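Glutaredoxin (Grx-1) (Archaeoglobus fulgidus, PDB 3IC4) is a small glutaredoxin of the thioredoxin clan that probably transfers electrons through thiol-disulfide exchange. Local coordinates at residues Pro23-Thr28 against Ser67-Val72. Residues are numbered along the deposited sequence; the frame is centred on the assembly and turned at random.
Sequences PHCKRT and SVPVVV
The ring of P69 meets H24, C25 and T28 on the helix. SG of C25 lies over this ring, 3.7 Å from P69 N and about as far from CD. CB of H24 approaches CD of P69 at 3.7 Å. On the helix itself, the R27 guanidinium has P23 O 3.4 Å above its plane, over its centre, and H24 ND1 at its edge, in plane. H24 O accepts from both faces of its plane: T28 OG1 at 2.8 Å from one, T28 N from the other. OG1 meets the carbonyl at a C=O...donor angle of 144°, tilted 31° from its plane.

T28 OG1 also touches CG of P69 at 3.3 Å. Its torsion sets OG1 beside the backbone N (chi1 -55°), within range of the H24 carbonyl one turn earlier. The methyl CG2 of T28 is left to meet CG2 of V71 at 3.5 Å. A glycine in place of T28 would probably leave the H24 carbonyl with one donor fewer and open a gap beside P69 and V71.

CG2 of V68 touches SG of C25 at 3.9 Å. No hydrogen bond joins the two segments. M16 of strand 15-18 and L86 of helix 83-91 also pack against T28 and V71.

The peptide bond before P69 is cis. A cis-proline just before a central strand, facing the start of a helix, is a hallmark of the thioredoxin fold. Here it faces C25, which with C22 forms a CxxC pattern, consistent with a glutaredoxin active site.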
ATOM      1  N   PRO A  23      -1.200  -5.744 -12.581  1.00  2.00           N
ATOM      2  CA  PRO A  23      -0.871  -7.134 -12.254  1.00  2.00           C
ATOM      3  C   PRO A  23       0.180  -7.312 -11.176  1.00  2.00           C
ATOM      4  O   PRO A  23       0.141  -8.296 -10.458  1.00  2.00           O
ATOM      5  CB  PRO A  23      -0.394  -7.703 -13.573  1.00  2.00           C
ATOM      6  CG  PRO A  23       0.112  -6.544 -14.315  1.00  2.18           C
ATOM      7  CD  PRO A  23      -0.773  -5.402 -13.954  1.00  2.00           C
ATOM      8  N   HIS A  24       1.070  -6.333 -11.014  1.00  2.00           N
ATOM      9  CA  HIS A  24       2.043  -6.361  -9.897  1.00  2.00           C
ATOM     10  C   HIS A  24       1.367  -6.190  -8.587  1.00  2.00           C
ATOM     11  O   HIS A  24       1.687  -6.857  -7.628  1.00  2.00           O
ATOM     12  CB  HIS A  24       3.079  -5.257 -10.025  1.00  2.00           C
ATOM     13  CG  HIS A  24       3.716  -5.194 -11.370  1.00  3.01           C
ATOM     14  ND1 HIS A  24       4.507  -6.203 -11.848  1.00  2.50           N
ATOM     15  CD2 HIS A  24       3.725  -4.217 -12.313  1.00  3.01           C
ATOM     16  CE1 HIS A  24       4.944  -5.885 -13.051  1.00  5.21           C
ATOM     17  NE2 HIS A  24       4.513  -4.667 -13.354  1.00  4.56           N
ATOM     18  N   CYS A  25       0.397  -5.288  -8.574  1.00  2.00           N
ATOM     19  CA  CYS A  25      -0.455  -5.043  -7.381  1.00  2.00           C
ATOM     20  C   CYS A  25      -1.307  -6.228  -7.043  1.00  2.00           C
ATOM     21  O   CYS A  25      -1.405  -6.593  -5.876  1.00  2.00           O
ATOM     22  CB  CYS A  25      -1.349  -3.844  -7.572  1.00  2.00           C
ATOM     23  SG  CYS A  25      -0.414  -2.318  -7.741  1.00  2.00           S
ATOM     24  N   LYS A  26      -1.898  -6.860  -8.058  1.00  2.00           N
ATOM     25  CA  LYS A  26      -2.654  -8.129  -7.852  1.00  2.00           C
ATOM     26  C   LYS A  26      -1.803  -9.208  -7.194  1.00  2.00           C
ATOM     27  O   LYS A  26      -2.250  -9.887  -6.279  1.00  2.00           O
ATOM     28  CB  LYS A  26      -3.225  -8.677  -9.166  1.00  2.00           C
ATOM     29  CG  LYS A  26      -4.345  -7.872  -9.775  1.00  2.57           C
ATOM     30  CD  LYS A  26      -4.801  -8.448 -11.116  1.00  2.00           C
ATOM     31  CE  LYS A  26      -5.726  -7.523 -11.828  1.00  4.92           C
ATOM     32  NZ  LYS A  26      -6.252  -8.201 -12.984  1.00  2.00           N
ATOM     33  N   ARG A  27      -0.600  -9.416  -7.700  1.00  2.00           N
ATOM     34  CA  ARG A  27       0.334 -10.409  -7.167  1.00  2.00           C
ATOM     35  C   ARG A  27       0.679 -10.111  -5.682  1.00  2.00           C
ATOM     36  O   ARG A  27       0.708 -10.972  -4.829  1.00  2.00           O
ATOM     37  CB  ARG A  27       1.605 -10.472  -8.016  1.00  2.00           C
ATOM     38  CG  ARG A  27       1.463 -11.250  -9.293  1.00  2.00           C
ATOM     39  CD  ARG A  27       2.804 -11.391 -10.018  1.00  2.00           C
ATOM     40  NE  ARG A  27       3.064 -10.229 -10.833  1.00  2.00           N
ATOM     41  CZ  ARG A  27       2.580 -10.025 -12.059  1.00  2.00           C
ATOM     42  NH1 ARG A  27       2.924  -8.918 -12.702  1.00  2.86           N
ATOM     43  NH2 ARG A  27       1.768 -10.860 -12.690  1.00  2.00           N
ATOM     44  N   THR A  28       0.936  -8.838  -5.414  1.00  2.00           N
ATOM     45  CA  THR A  28       1.267  -8.411  -4.060  1.00  2.00           C
ATOM     46  C   THR A  28       0.078  -8.635  -3.105  1.00  2.00           C
ATOM     47  O   THR A  28       0.263  -9.109  -2.001  1.00  2.00           O
ATOM     48  CB  THR A  28       1.648  -6.920  -4.051  1.00  2.00           C
ATOM     49  OG1 THR A  28       2.709  -6.725  -4.979  1.00  2.00           O
ATOM     50  CG2 THR A  28       2.096  -6.422  -2.650  1.00  2.00           C
ATOM     51  N   SER A  67       5.258   5.245  -8.235  1.00  2.00           N
ATOM     52  CA  SER A  67       4.927   3.865  -8.633  1.00  2.00           C
ATOM     53  C   SER A  67       4.268   3.066  -7.526  1.00  2.00           C
ATOM     54  O   SER A  67       4.337   3.383  -6.337  1.00  2.00           O
ATOM     55  CB  SER A  67       6.148   3.145  -9.166  1.00  2.00           C
ATOM     56  OG  SER A  67       6.653   3.822 -10.299  1.00  4.67           O
ATOM     57  N   VAL A  68       3.645   1.978  -7.972  1.00  2.00           N
ATOM     58  CA  VAL A  68       2.986   1.022  -7.072  1.00  2.00           C
ATOM     59  C   VAL A  68       3.271  -0.390  -7.625  1.00  2.00           C
ATOM     60  O   VAL A  68       3.676  -0.503  -8.776  1.00  2.00           O
ATOM     61  CB  VAL A  68       1.420   1.272  -6.961  1.00  2.00           C
ATOM     62  CG1 VAL A  68       1.125   2.613  -6.231  1.00  4.27           C
ATOM     63  CG2 VAL A  68       0.829   1.322  -8.334  1.00  2.00           C
ATOM     64  N   PRO A  69       3.106  -1.456  -6.800  1.00  2.00           N
ATOM     65  CA  PRO A  69       2.613  -1.415  -5.390  1.00  2.00           C
ATOM     66  C   PRO A  69       3.604  -0.860  -4.389  1.00  2.00           C
ATOM     67  O   PRO A  69       4.798  -0.927  -4.590  1.00  2.00           O
ATOM     68  CB  PRO A  69       2.365  -2.908  -5.057  1.00  2.00           C
ATOM     69  CG  PRO A  69       3.415  -3.628  -5.927  1.00  2.00           C
ATOM     70  CD  PRO A  69       3.357  -2.858  -7.215  1.00  2.00           C
ATOM     71  N   VAL A  70       3.080  -0.280  -3.298  1.00  2.00           N
ATOM     72  CA  VAL A  70       3.907   0.034  -2.126  1.00  2.00           C
ATOM     73  C   VAL A  70       3.267  -0.631  -0.918  1.00  2.00           C
ATOM     74  O   VAL A  70       2.043  -0.545  -0.708  1.00  2.00           O
ATOM     75  CB  VAL A  70       4.070   1.549  -1.886  1.00  2.00           C
ATOM     76  CG1 VAL A  70       4.796   1.859  -0.511  1.00  2.00           C
ATOM     77  CG2 VAL A  70       4.815   2.142  -3.060  1.00  2.00           C
ATOM     78  N   VAL A  71       4.064  -1.359  -0.184  1.00  2.00           N
ATOM     79  CA  VAL A  71       3.603  -1.992   1.062  1.00  2.00           C
ATOM     80  C   VAL A  71       4.436  -1.389   2.195  1.00  2.00           C
ATOM     81  O   VAL A  71       5.652  -1.365   2.151  1.00  2.00           O
ATOM     82  CB  VAL A  71       3.704  -3.528   1.057  1.00  2.00           C
ATOM     83  CG1 VAL A  71       3.196  -4.116   2.395  1.00  2.00           C
ATOM     84  CG2 VAL A  71       2.878  -4.108  -0.103  1.00  2.00           C
ATOM     85  N   VAL A  72       3.709  -0.932   3.199  1.00  2.00           N
ATOM     86  CA  VAL A  72       4.273  -0.203   4.329  1.00  2.00           C
ATOM     87  C   VAL A  72       4.010  -0.951   5.606  1.00  2.00           C
ATOM     88  O   VAL A  72       2.862  -1.380   5.875  1.00  2.00           O
ATOM     89  CB  VAL A  72       3.688   1.220   4.486  1.00  2.00           C
ATOM     90  CG1 VAL A  72       4.468   1.963   5.638  1.00  2.86           C
ATOM     91  CG2 VAL A  72       3.762   1.951   3.134  1.00  6.16           C
TER